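PDB 3REN: glycosyl hydrolase, family 8 from Clostridium perfringens, which acts as an alpha-amylase, probably hydrolysing alpha-linked glucans such as starch, and is built as an (alpha/alpha)6 barrel. Local coordinates for residues 43-48 against 331-336; 54-59 against 101-106; 152-157 against 190-195; 169-174 against 198-203. All blocks are in the same frame, centred on the assembly; numbering follows the deposited sequence. Where two conformers were deposited one is given.

Contact 1: residues 43-48 against 331-336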
loop_
_atom_site.group_PDB
_atom_site.type_symbol
_atom_site.label_atom_id
_atom_site.label_comp_id
_atom_site.label_asym_id
_atom_site.label_seq_id
_atom_site.Cartn_x
_atom_site.Cartn_y
_atom_site.Cartn_z
ATOM N N THR A 43 9.716 -1.882 -10.959
ATOM C CA THR A 43 9.754 -0.870 -9.894
ATOM C C THR A 43 9.867 0.562 -10.432
ATOM O O THR A 43 9.229 1.467 -9.907
ATOM C CB THR A 43 10.921 -1.187 -8.955
ATOM O OG1 THR A 43 10.755 -2.538 -8.497
ATOM C CG2 THR A 43 10.963 -0.197 -7.770
ATOM N N ASN A 44 10.684 0.750 -11.464
ATOM C CA ASN A 44 10.830 2.016 -12.167
ATOM C C ASN A 44 10.703 1.851 -13.689
ATOM O O ASN A 44 10.874 0.697 -14.236
ATOM C CB ASN A 44 12.206 2.628 -11.857
ATOM C CG ASN A 44 12.462 2.774 -10.386
ATOM O OD1 ASN A 44 13.330 2.128 -9.861
ATOM N ND2 ASN A 44 11.692 3.604 -9.712
ATOM N N TYR A 45 10.457 2.974 -14.388
ATOM C CA TYR A 45 10.281 2.932 -15.838
ATOM C C TYR A 45 11.601 2.585 -16.535
ATOM O O TYR A 45 11.624 1.883 -17.557
ATOM C CB TYR A 45 9.693 4.267 -16.351
ATOM C CG TYR A 45 9.568 4.369 -17.834
ATOM C CD1 TYR A 45 8.643 3.593 -18.536
ATOM C CD2 TYR A 45 10.388 5.199 -18.552
ATOM C CE1 TYR A 45 8.542 3.659 -19.923
ATOM C CE2 TYR A 45 10.287 5.282 -19.955
ATOM C CZ TYR A 45 9.364 4.519 -20.619
ATOM O OH TYR A 45 9.256 4.590 -22.001
ATOM N N ILE A 46 12.702 3.058 -15.943
ATOM C CA ILE A 46 14.044 2.896 -16.483
ATOM C C ILE A 46 14.831 2.041 -15.506
ATOM O O ILE A 46 14.739 2.243 -14.293
ATOM C CB ILE A 46 14.674 4.309 -16.684
ATOM C CG1 ILE A 46 13.858 5.093 -17.731
ATOM C CG2 ILE A 46 16.144 4.250 -17.025
ATOM C CD1 ILE A 46 14.057 4.614 -19.224
ATOM N N ASP A 47 15.594 1.069 -16.009
ATOM C CA ASP A 47 16.281 0.138 -15.100
ATOM C C ASP A 47 17.515 0.810 -14.466
ATOM O O ASP A 47 17.807 0.599 -13.289
ATOM C CB ASP A 47 16.608 -1.209 -15.782
ATOM C CG ASP A 47 17.431 -2.167 -14.885
ATOM O OD1 ASP A 47 16.918 -2.802 -13.917
ATOM O OD2 ASP A 47 18.631 -2.305 -15.176
ATOM N N LYS A 48 18.199 1.642 -15.233
ATOM C CA LYS A 48 19.376 2.360 -14.743
ATOM C C LYS A 48 19.337 3.822 -15.117
ATOM O O LYS A 48 19.364 4.153 -16.308
ATOM C CB LYS A 48 20.623 1.780 -15.399
ATOM C CG LYS A 48 21.221 0.551 -14.770
ATOM C CD LYS A 48 22.632 0.363 -15.396
ATOM C CE LYS A 48 23.489 -0.690 -14.669
ATOM N NZ LYS A 48 24.743 -1.050 -15.446
ATOM N N ASN A 331 12.224 10.888 -17.266
ATOM C CA ASN A 331 11.543 9.571 -17.245
ATOM C C ASN A 331 11.689 8.816 -15.931
ATOM O O ASN A 331 11.791 7.576 -15.909
ATOM C CB ASN A 331 11.980 8.686 -18.415
ATOM C CG ASN A 331 11.400 9.158 -19.714
ATOM O OD1 ASN A 331 10.419 9.919 -19.712
ATOM N ND2 ASN A 331 11.983 8.731 -20.825
ATOM N N SER A 332 11.677 9.562 -14.837
ATOM C CA SER A 332 11.730 8.958 -13.510
ATOM C C SER A 332 10.301 8.596 -13.034
ATOM O O SER A 332 9.433 9.441 -12.990
ATOM C CB SER A 332 12.392 9.948 -12.535
ATOM O OG SER A 332 12.308 9.443 -11.230
ATOM N N VAL A 333 10.071 7.331 -12.690
ATOM C CA VAL A 333 8.719 6.828 -12.437
ATOM C C VAL A 333 8.842 5.795 -11.304
ATOM O O VAL A 333 9.795 5.021 -11.327
ATOM C CB VAL A 333 8.109 6.141 -13.700
ATOM C CG1 VAL A 333 6.800 5.381 -13.377
ATOM C CG2 VAL A 333 7.831 7.149 -14.816
ATOM N N TYR A 334 7.915 5.805 -10.351
ATOM C CA TYR A 334 7.844 4.802 -9.299
ATOM C C TYR A 334 6.561 3.997 -9.396
ATOM O O TYR A 334 5.475 4.570 -9.322
ATOM C CB TYR A 334 7.979 5.445 -7.882
ATOM C CG TYR A 334 9.422 5.782 -7.618
ATOM C CD1 TYR A 334 10.001 6.939 -8.140
ATOM C CD2 TYR A 334 10.248 4.871 -6.936
ATOM C CE1 TYR A 334 11.374 7.209 -7.954
ATOM C CE2 TYR A 334 11.603 5.126 -6.739
ATOM C CZ TYR A 334 12.155 6.296 -7.249
ATOM O OH TYR A 334 13.500 6.537 -7.047
ATOM N N SER A 335 6.687 2.678 -9.530
ATOM C CA SER A 335 5.530 1.807 -9.652
ATOM C C SER A 335 4.592 2.036 -8.484
ATOM O O SER A 335 3.371 2.051 -8.627
ATOM C CB SER A 335 5.971 0.329 -9.716
ATOM O OG SER A 335 6.687 -0.034 -8.525
ATOM N N PHE A 336 5.160 2.200 -7.306
ATOM C CA PHE A 336 4.322 2.334 -6.112
ATOM C C PHE A 336 3.267 3.469 -6.211
ATOM O O PHE A 336 2.091 3.271 -5.851
ATOM C CB PHE A 336 5.202 2.498 -4.870
ATOM C CG PHE A 336 4.434 2.563 -3.583
ATOM C CD1 PHE A 336 3.800 1.434 -3.077
ATOM C CD2 PHE A 336 4.395 3.757 -2.847
ATOM C CE1 PHE A 336 3.101 1.482 -1.853
ATOM C CE2 PHE A 336 3.713 3.830 -1.636
ATOM C CZ PHE A 336 3.053 2.708 -1.126
HETATM O O HOH W 1 7.897 1.566 -6.867
HETATM O O HOH W 2 12.148 5.503 -14.190
#

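Contact 2: residues 54-59 against 101-106. With SO4 (sulfate ion), chain E.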
loop_
_atom_site.group_PDB
_atom_site.type_symbol
_atom_site.label_atom_id
_atom_site.label_comp_id
_atom_site.label_asym_id
_atom_site.label_seq_id
_atom_site.Cartn_x
_atom_site.Cartn_y
_atom_site.Cartn_z
ATOM N N ILE A 54 20.336 5.063 -9.652
ATOM C CA ILE A 54 19.361 3.963 -9.481
ATOM C C ILE A 54 19.708 2.884 -10.464
ATOM O O ILE A 54 19.972 3.150 -11.613
ATOM C CB ILE A 54 17.929 4.383 -9.719
ATOM N N THR A 55 19.808 1.679 -9.952
ATOM C CA THR A 55 20.263 0.545 -10.699
ATOM C C THR A 55 19.423 -0.718 -10.864
ATOM O O THR A 55 19.744 -1.545 -11.635
ATOM C CB THR A 55 21.586 0.138 -10.135
ATOM O OG1 THR A 55 21.439 -0.203 -8.764
ATOM C CG2 THR A 55 22.502 1.288 -10.246
ATOM N N LYS A 56 18.353 -0.864 -10.156
ATOM C CA LYS A 56 17.589 -2.060 -10.278
ATOM C C LYS A 56 16.156 -1.710 -10.640
ATOM O O LYS A 56 15.286 -2.195 -10.052
ATOM C CB LYS A 56 17.673 -2.866 -8.978
ATOM C CG LYS A 56 19.052 -3.454 -8.668
ATOM C CD LYS A 56 19.120 -4.085 -7.342
ATOM C CE LYS A 56 20.469 -4.117 -6.767
ATOM N NZ LYS A 56 21.212 -5.206 -7.287
ATOM N N GLY A 57 15.965 -0.785 -11.554
ATOM C CA GLY A 57 14.620 -0.289 -11.866
ATOM C C GLY A 57 13.699 -1.402 -12.370
ATOM O O GLY A 57 12.476 -1.322 -12.172
ATOM N N HIS A 58 14.266 -2.425 -13.048
ATOM C CA HIS A 58 13.457 -3.519 -13.628
ATOM C C HIS A 58 13.442 -4.793 -12.807
ATOM O O HIS A 58 13.159 -5.906 -13.315
ATOM C CB HIS A 58 13.814 -3.806 -15.095
ATOM C CG HIS A 58 13.402 -2.698 -16.027
ATOM N ND1 HIS A 58 13.663 -2.715 -17.386
ATOM C CD2 HIS A 58 12.791 -1.513 -15.776
ATOM C CE1 HIS A 58 13.198 -1.601 -17.935
ATOM N NE2 HIS A 58 12.674 -0.849 -16.976
ATOM N N SER A 59 13.715 -4.619 -11.525
ATOM C CA SER A 59 13.363 -5.608 -10.532
ATOM C C SER A 59 11.849 -5.567 -10.339
ATOM O O SER A 59 11.193 -4.597 -10.751
ATOM C CB SER A 59 14.071 -5.322 -9.214
ATOM O OG SER A 59 13.607 -4.096 -8.694
ATOM N N ARG A 101 11.603 -8.955 -3.245
ATOM C CA ARG A 101 12.030 -8.467 -4.559
ATOM C C ARG A 101 12.717 -9.550 -5.359
ATOM O O ARG A 101 13.431 -10.339 -4.779
ATOM C CB ARG A 101 13.022 -7.301 -4.393
ATOM C CG ARG A 101 13.591 -6.778 -5.736
ATOM C CD ARG A 101 14.390 -5.452 -5.552
ATOM N NE ARG A 101 15.627 -5.745 -4.828
ATOM C CZ ARG A 101 16.581 -4.865 -4.562
ATOM N NH1 ARG A 101 16.474 -3.606 -4.975
ATOM N NH2 ARG A 101 17.649 -5.260 -3.875
ATOM N N LYS A 102 12.527 -9.558 -6.687
ATOM C CA LYS A 102 13.348 -10.392 -7.580
ATOM C C LYS A 102 14.033 -9.532 -8.631
ATOM O O LYS A 102 13.581 -8.445 -8.951
ATOM C CB LYS A 102 12.570 -11.555 -8.231
ATOM C CG LYS A 102 11.322 -11.152 -9.006
ATOM C CD LYS A 102 10.782 -12.272 -9.946
ATOM C CE LYS A 102 9.689 -11.687 -10.896
ATOM N NZ LYS A 102 9.036 -12.740 -11.776
ATOM N N GLU A 103 15.168 -10.012 -9.114
ATOM C CA GLU A 103 15.841 -9.445 -10.275
ATOM C C GLU A 103 16.050 -10.610 -11.244
ATOM O O GLU A 103 16.743 -11.563 -10.900
ATOM C CB GLU A 103 17.214 -8.908 -9.892
ATOM C CG GLU A 103 17.235 -7.808 -8.832
ATOM C CD GLU A 103 18.658 -7.457 -8.384
ATOM O OE1 GLU A 103 19.521 -7.192 -9.274
ATOM O OE2 GLU A 103 18.897 -7.457 -7.141
ATOM N N GLY A 104 15.458 -10.540 -12.435
ATOM C CA GLY A 104 15.448 -11.671 -13.367
ATOM C C GLY A 104 14.881 -12.869 -12.640
ATOM O O GLY A 104 13.788 -12.801 -12.114
ATOM N N ASP A 105 15.650 -13.947 -12.571
ATOM C CA ASP A 105 15.225 -15.168 -11.889
ATOM C C ASP A 105 15.655 -15.256 -10.426
ATOM O O ASP A 105 15.393 -16.258 -9.815
ATOM C CB ASP A 105 15.794 -16.409 -12.591
ATOM C CG ASP A 105 15.503 -16.435 -14.077
ATOM O OD1 ASP A 105 14.320 -16.262 -14.472
ATOM O OD2 ASP A 105 16.478 -16.635 -14.852
ATOM N N GLU A 106 16.337 -14.250 -9.866
ATOM C CA GLU A 106 16.783 -14.375 -8.482
ATOM C C GLU A 106 15.851 -13.680 -7.496
ATOM O O GLU A 106 15.598 -12.493 -7.648
ATOM C CB GLU A 106 18.186 -13.808 -8.318
HETATM S S SO4 E . 18.472 -8.088 -1.509
HETATM O O1 SO4 E . 19.727 -7.396 -1.765
HETATM O O2 SO4 E . 18.163 -8.159 -0.086
HETATM O O3 SO4 E . 17.402 -7.367 -2.180
HETATM O O4 SO4 E . 18.623 -9.437 -2.041
HETATM O O HOH W 3 14.477 -2.169 -6.753
#

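Contact 3: residues 152-157 against 190-195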
loop_
_atom_site.group_PDB
_atom_site.type_symbol
_atom_site.label_atom_id
_atom_site.label_comp_id
_atom_site.label_asym_id
_atom_site.label_seq_id
_atom_site.Cartn_x
_atom_site.Cartn_y
_atom_site.Cartn_z
ATOM N N GLU A 152 6.530 -12.109 17.762
ATOM C CA GLU A 152 7.153 -12.038 19.050
ATOM C C GLU A 152 6.133 -11.377 19.995
ATOM O O GLU A 152 5.823 -10.248 19.807
ATOM C CB GLU A 152 8.471 -11.265 18.877
ATOM O OE1 GLU A 152 10.723 -13.024 19.647
ATOM O OE2 GLU A 152 10.689 -12.259 21.657
ATOM N N ASN A 153 5.634 -12.109 20.981
ATOM C CA ASN A 153 4.638 -11.620 21.959
ATOM C C ASN A 153 3.465 -10.909 21.299
ATOM O O ASN A 153 3.112 -9.745 21.612
ATOM C CB ASN A 153 5.290 -10.766 23.045
ATOM C CG ASN A 153 6.348 -11.535 23.826
ATOM O OD1 ASN A 153 7.516 -11.129 23.857
ATOM N ND2 ASN A 153 5.948 -12.669 24.454
ATOM N N GLU A 154 2.859 -11.643 20.367
ATOM C CA GLU A 154 1.748 -11.159 19.567
ATOM C C GLU A 154 2.021 -9.932 18.684
ATOM O O GLU A 154 1.087 -9.390 18.114
ATOM C CB GLU A 154 0.513 -10.964 20.441
ATOM C CG GLU A 154 -0.064 -12.283 20.924
ATOM C CD GLU A 154 -1.139 -12.088 21.970
ATOM O OE1 GLU A 154 -2.241 -12.669 21.814
ATOM O OE2 GLU A 154 -0.875 -11.338 22.946
ATOM N N THR A 155 3.279 -9.502 18.586
ATOM C CA THR A 155 3.687 -8.404 17.691
ATOM C C THR A 155 4.418 -8.984 16.451
ATOM O O THR A 155 5.343 -9.778 16.605
ATOM C CB THR A 155 4.688 -7.462 18.400
ATOM O OG1 THR A 155 4.072 -6.890 19.551
ATOM C CG2 THR A 155 5.187 -6.323 17.485
ATOM N N LEU A 156 4.005 -8.576 15.254
ATOM C CA LEU A 156 4.732 -8.876 14.017
ATOM C C LEU A 156 5.818 -7.825 13.751
ATOM O O LEU A 156 5.544 -6.615 13.697
ATOM C CB LEU A 156 3.766 -8.930 12.804
ATOM C CG LEU A 156 2.574 -9.883 12.821
ATOM C CD1 LEU A 156 1.916 -9.974 11.424
ATOM C CD2 LEU A 156 3.077 -11.263 13.252
ATOM N N VAL A 157 7.046 -8.283 13.579
ATOM C CA VAL A 157 8.129 -7.377 13.217
ATOM C C VAL A 157 8.206 -7.250 11.708
ATOM O O VAL A 157 7.688 -8.141 10.978
ATOM C CB VAL A 157 9.486 -7.842 13.828
ATOM C CG1 VAL A 157 9.321 -8.003 15.353
ATOM C CG2 VAL A 157 9.934 -9.141 13.201
ATOM N N GLU A 190 -6.817 -13.430 16.592
ATOM C CA GLU A 190 -7.492 -12.422 17.446
ATOM C C GLU A 190 -6.527 -11.725 18.370
ATOM O O GLU A 190 -6.593 -10.494 18.552
ATOM C CB GLU A 190 -8.620 -13.045 18.278
ATOM C CG GLU A 190 -9.783 -13.516 17.414
ATOM C CD GLU A 190 -10.931 -14.124 18.214
ATOM O OE1 GLU A 190 -10.813 -14.285 19.469
ATOM O OE2 GLU A 190 -11.965 -14.423 17.559
ATOM N N GLY A 191 -5.634 -12.516 18.966
ATOM C CA GLY A 191 -4.602 -11.969 19.822
ATOM C C GLY A 191 -3.667 -11.049 19.049
ATOM O O GLY A 191 -3.223 -10.022 19.572
ATOM N N ILE A 192 -3.352 -11.420 17.809
ATOM C CA ILE A 192 -2.467 -10.594 16.976
ATOM C C ILE A 192 -3.161 -9.281 16.633
ATOM O O ILE A 192 -2.544 -8.218 16.756
ATOM C CB ILE A 192 -2.032 -11.307 15.648
ATOM C CG1 ILE A 192 -1.333 -12.645 15.946
ATOM C CG2 ILE A 192 -1.093 -10.441 14.892
ATOM C CD1 ILE A 192 0.069 -12.480 16.472
ATOM N N TYR A 193 -4.431 -9.369 16.189
ATOM C CA TYR A 193 -5.264 -8.195 15.936
ATOM C C TYR A 193 -5.330 -7.262 17.145
ATOM O O TYR A 193 -5.173 -6.039 16.989
ATOM C CB TYR A 193 -6.707 -8.573 15.511
ATOM C CG TYR A 193 -7.572 -7.358 15.166
ATOM C CD1 TYR A 193 -8.173 -6.583 16.164
ATOM C CD2 TYR A 193 -7.782 -6.983 13.832
ATOM C CE1 TYR A 193 -8.945 -5.500 15.850
ATOM C CE2 TYR A 193 -8.559 -5.896 13.509
ATOM C CZ TYR A 193 -9.139 -5.161 14.516
ATOM O OH TYR A 193 -9.931 -4.090 14.189
ATOM N N GLU A 194 -5.582 -7.827 18.327
ATOM C CA GLU A 194 -5.711 -7.043 19.577
ATOM C C GLU A 194 -4.401 -6.327 19.949
ATOM O O GLU A 194 -4.420 -5.153 20.324
ATOM C CB GLU A 194 -6.177 -7.894 20.768
ATOM C CG GLU A 194 -7.568 -8.534 20.630
ATOM C CD GLU A 194 -8.736 -7.520 20.623
ATOM O OE1 GLU A 194 -8.791 -6.633 21.515
ATOM O OE2 GLU A 194 -9.624 -7.624 19.737
ATOM N N LYS A 195 -3.271 -7.028 19.837
ATOM C CA LYS A 195 -1.974 -6.397 20.092
ATOM C C LYS A 195 -1.626 -5.294 19.076
ATOM O O LYS A 195 -1.244 -4.180 19.465
ATOM C CB LYS A 195 -0.861 -7.432 20.199
ATOM C CG LYS A 195 0.563 -6.843 20.395
ATOM C CD LYS A 195 0.729 -6.108 21.748
ATOM C CE LYS A 195 2.193 -5.756 22.010
ATOM N NZ LYS A 195 2.368 -4.728 23.086
HETATM O O HOH W 4 -3.074 -9.570 22.185
#

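Contact 4: residues 169-174 against 198-203. With EDO (1,2-ethanediol), chain K.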
loop_
_atom_site.group_PDB
_atom_site.type_symbol
_atom_site.label_atom_id
_atom_site.label_comp_id
_atom_site.label_asym_id
_atom_site.label_seq_id
_atom_site.Cartn_x
_atom_site.Cartn_y
_atom_site.Cartn_z
ATOM N N THR A 169 8.566 -2.577 14.530
ATOM C CA THR A 169 7.254 -2.687 13.930
ATOM C C THR A 169 6.820 -1.311 13.418
ATOM O O THR A 169 6.517 -0.408 14.204
ATOM C CB THR A 169 6.248 -3.222 14.986
ATOM O OG1 THR A 169 6.700 -4.503 15.416
ATOM C CG2 THR A 169 4.803 -3.369 14.449
ATOM N N THR A 170 6.774 -1.160 12.107
ATOM C CA THR A 170 6.277 0.074 11.507
ATOM C C THR A 170 4.767 -0.002 11.609
ATOM O O THR A 170 4.184 -1.038 11.325
ATOM C CB THR A 170 6.826 0.142 10.094
ATOM O OG1 THR A 170 8.246 0.048 10.223
ATOM C CG2 THR A 170 6.481 1.439 9.375
ATOM N N LEU A 171 4.120 1.056 12.071
ATOM C CA LEU A 171 2.690 0.982 12.304
ATOM C C LEU A 171 1.862 0.731 11.042
ATOM O O LEU A 171 0.849 0.032 11.125
ATOM C CB LEU A 171 2.153 2.217 13.062
ATOM C CG LEU A 171 2.151 2.098 14.596
ATOM C CD1 LEU A 171 3.628 2.078 15.079
ATOM C CD2 LEU A 171 1.399 3.250 15.262
ATOM N N CYS A 172 2.290 1.273 9.897
ATOM C CA CYS A 172 1.580 1.014 8.623
ATOM C C CYS A 172 1.624 -0.474 8.177
ATOM O O CYS A 172 0.820 -0.870 7.333
ATOM C CB CYS A 172 2.079 1.918 7.483
ATOM S SG CYS A 172 3.750 1.635 6.950
ATOM N N TYR A 173 2.569 -1.251 8.712
ATOM C CA TYR A 173 2.629 -2.718 8.487
ATOM C C TYR A 173 1.513 -3.470 9.215
ATOM O O TYR A 173 1.247 -4.634 8.897
ATOM C CB TYR A 173 3.938 -3.300 9.005
ATOM C CG TYR A 173 5.142 -3.145 8.094
ATOM C CD1 TYR A 173 5.408 -1.949 7.440
ATOM C CD2 TYR A 173 6.043 -4.197 7.934
ATOM C CE1 TYR A 173 6.528 -1.826 6.638
ATOM C CE2 TYR A 173 7.154 -4.079 7.144
ATOM C CZ TYR A 173 7.388 -2.898 6.499
ATOM O OH TYR A 173 8.513 -2.772 5.711
ATOM N N LEU A 174 0.897 -2.844 10.210
ATOM C CA LEU A 174 -0.131 -3.529 11.011
ATOM C C LEU A 174 -1.478 -3.485 10.295
ATOM O O LEU A 174 -2.339 -2.617 10.578
ATOM C CB LEU A 174 -0.215 -2.964 12.437
ATOM C CG LEU A 174 1.114 -3.089 13.186
ATOM C CD1 LEU A 174 1.030 -2.256 14.432
ATOM C CD2 LEU A 174 1.453 -4.553 13.496
ATOM N N SER A 198 -3.722 -2.297 19.630
ATOM C CA SER A 198 -3.225 -1.617 20.833
ATOM C C SER A 198 -1.983 -0.790 20.521
ATOM O O SER A 198 -1.858 0.319 21.000
ATOM C CB SER A 198 -2.993 -2.613 21.970
ATOM O OG SER A 198 -2.155 -2.055 22.967
ATOM N N ILE A 199 -1.092 -1.317 19.684
ATOM C CA ILE A 199 0.077 -0.574 19.213
ATOM C C ILE A 199 -0.364 0.708 18.475
ATOM O O ILE A 199 0.147 1.802 18.751
ATOM C CB ILE A 199 1.000 -1.461 18.328
ATOM C CG1 ILE A 199 1.593 -2.603 19.149
ATOM C CG2 ILE A 199 2.114 -0.683 17.738
ATOM C CD1 ILE A 199 2.425 -3.649 18.334
ATOM N N ILE A 200 -1.325 0.580 17.553
ATOM C CA ILE A 200 -1.855 1.727 16.823
ATOM C C ILE A 200 -2.447 2.729 17.801
ATOM O O ILE A 200 -2.089 3.919 17.808
ATOM C CB ILE A 200 -2.978 1.320 15.811
ATOM C CG1 ILE A 200 -2.463 0.329 14.770
ATOM C CG2 ILE A 200 -3.575 2.557 15.149
ATOM C CD1 ILE A 200 -1.168 0.714 14.177
ATOM N N GLU A 201 -3.355 2.250 18.636
ATOM C CA GLU A 201 -4.091 3.131 19.563
ATOM C C GLU A 201 -3.215 3.904 20.551
ATOM O O GLU A 201 -3.516 5.050 20.876
ATOM C CB GLU A 201 -5.212 2.371 20.282
ATOM C CG GLU A 201 -6.480 2.296 19.454
ATOM C CD GLU A 201 -7.580 1.432 20.069
ATOM O OE1 GLU A 201 -7.348 0.846 21.138
ATOM O OE2 GLU A 201 -8.688 1.320 19.471
ATOM N N ASN A 202 -2.118 3.292 20.987
ATOM C CA ASN A 202 -1.177 3.944 21.873
ATOM C C ASN A 202 -0.146 4.807 21.140
ATOM O O ASN A 202 0.738 5.418 21.769
ATOM C CB ASN A 202 -0.467 2.918 22.772
ATOM C CG ASN A 202 -1.416 2.303 23.820
ATOM O OD1 ASN A 202 -2.066 3.016 24.561
ATOM N ND2 ASN A 202 -1.492 0.979 23.860
ATOM N N GLY A 203 -0.255 4.884 19.821
ATOM C CA GLY A 203 0.732 5.615 19.052
ATOM C C GLY A 203 0.264 6.907 18.413
ATOM O O GLY A 203 0.899 7.384 17.459
HETATM C C1 EDO K . 1.615 -1.750 22.950
HETATM O O1 EDO K . 0.263 -2.205 22.866
HETATM C C2 EDO K . 1.666 -0.229 22.905
HETATM O O2 EDO K . 1.574 0.209 24.257
#

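Contact 1: residues 43-48 against 331-336
The side-chain amide of N44 stands on the ring of Y334, nearly perpendicular to it (86°), with ND2 3.3 Å above one face and displaced toward the CD2-CE2 rim. The other ring, that of Y45, takes N331 O at its edge, while the N331 amide runs alongside, steeply turned against it. With CG anti to the backbone N (chi1 176°) the Y45 ring is carried to N331; its CB, placed by the backbone, rests 3.6 Å from V333 CB.

N44 ND2 also donates to V333 O over 2.9 Å, the acceptor lying in the amide plane; this fixes the amide's rotation and so its upright stance on the tyrosine. V333 O takes a CA-H contact from N44 as well. One step along, S335 N gives T43 O a nearly straight bond (2.8 Å, 169°), and a water links S335 OG to F336 N. Another water accepts a bond from I46 N and donates to N331 O.

Y334 is the N-cap residue of helix 335-346, and the bond from S335 N to T43 O ties the loop 43-48 to the first turn of that helix. Helix 21-33 supplies F29 against V333 and D33 against Y45, and helix 62-74 meets F336.

Contact 2: residues 54-59 against 101-106
K56 and S59, the ends of a type I beta turn, pack against a beta hairpin: strand 101-103 passes through a type II' turn, E103 to E106, into strand 106-107. G104 takes a positive phi in that turn, which is closed by backbone bonds in both directions between E103 and E106.

Charge is the first kind of interaction. K56 NZ forms a salt bridge with the E103 carboxylate, 3.2 Å from OE2 on its syn side but 30° out of the plane; the bond to OE1 is weak. A bend at the end of the lysine chain (chi4 -82°) turns the ammonium to the acid. R101 looks to another anion: its NH2 donates to O3 of a sulfate ion over 2.7 Å. S108 and W100 also hold the sulfate, which probably came from the crystallisation liquor.

Next comes contact through carbon. K56 CD lies over one face of the R101 guanidinium, 3.6 Å from NH1, so one methylene of the lysine lies on the guanidinium while its charged tip goes to E103. S59 CB sits 3.2 Å from K102 O. The extended first part of the R101 chain carries CD to S59 OG, and a bend at chi3 (70°) then turns the guanidinium toward K56.

Backbone, hydroxyl and water bonds finish the account. K56 O accepts from both S59 N and S59 OG, which joins the two ends of the turn. A water at the guanidinium edge accepts from R101 NH1 at 3.0 Å and donates to S59 OG at 2.9 Å, linking the serine to the arginine.

Contact 3: residues 152-157 against 190-195
E154 and K195 meet through their aliphatic parts, CB to CB at 3.8 Å, where a type I' turn lies against the flank of a helix. The turn runs from E152 to T155 and is closed by backbone bonds in both directions between those two residues, making a tight hairpin end.

The more enclosed and more densely contacted part surrounds the carbonyl of E154 and the side chain of T155. I192 CD1 comes to 3.6 Å from E154 O, and K195 CG approaches the same oxygen from the next turn of the helix. T155 OG1 lies 3.3 Å from K195 CE, the two side chains crossing at a slant. The lysine chain bends at chi2 (66°), which carries its CE past the threonine; beyond that its NZ goes to Q221. Deeper in, L156 CG faces I192 CG2 at 4.2 Å, a purely apolar touch.

The outer side is open and water-mediated and belongs to E154, an exposed residue, even though its OE1 lies close on G191 CA at 3.2 Å. The extended glutamate chain runs beside the backbone of G191. A water donates to G191 O at 2.7 Å and more weakly to E154 OE2, so the carboxylate reaches the helix partly through solvent.

The hairpin joins strand 151-152 to strand 155-160, the central strand of a small antiparallel sheet, and it rests on helix 188-201. L156 continues inward onto M179 of helix 176-185 and L117 of helix 113-130.

Contact 4: residues 169-174 against 198-203
I200, which packs on L171 and L174, has its carbonyl oxygen taken by G203 N over 2.9 Å, the shorter i+3 bond that follows the last regular turn of helix 188-201. Across from it, L174 N bonds to L171 O at 3.0 Å and Y173 N to T170 O, closing the 3-10 turn that follows strand 168-170. The contact therefore sets a 3-10 segment against a helix end within the (alpha/alpha)6 barrel, and what joins them is entirely apolar.

Two leucines face two isoleucines here, and all four are buried. The I200 side chain runs past L171 and L174 in the opposite direction to each, so its CD1 arrives beside the branch point of one and the methyl of the other. It lies 3.6 Å from L171 CG and 3.7 Å from L174 CD1; because a second conformer of I200 was deposited, these distances hold for one copy. CG1 of I200 is anti to its own carbonyl carbon (chi1 -60°), which swings that branch toward the leucines.

I199 uses its other branch: CG2, set anti to the backbone N, meets both leucines. L174 crosses it at about a right angle, while L171 comes at a slant with CD1 4.1 Å away.

Around the group, I200 continues onto V237 and R241 of helix 231-243, L171 onto Y223, and I199 onto T155. The I199 carbonyl is bonded by Y223 OH, and the closest approach of L174 to I199 is CD1 to CG2 at 3.8 Å.

Overall arrangement
The four contacts form two pairs, and contact 1 lies on the opposite side of the chain's centre from contacts 3 and 4. Contacts 1 and 2 lie with centres about 11 Å apart and share the loop between strands 40-41 and 60-61: N44 N and G57 O, 2.8 Å apart, probably hydrogen-bond. Contacts 3 and 4 have centres about 10 Å apart, both use helix 188-201, and are probably tied by T169 OG1 and L156 O at 3.0 Å. Contact 1, closing the chain's end back on its early loop, encloses the others in sequence; its centre is about 35 Å from that of contact 3. A bound magnesium ion lies about 7 Å from the Y45 side chain, and the sulfate belongs to contact 2.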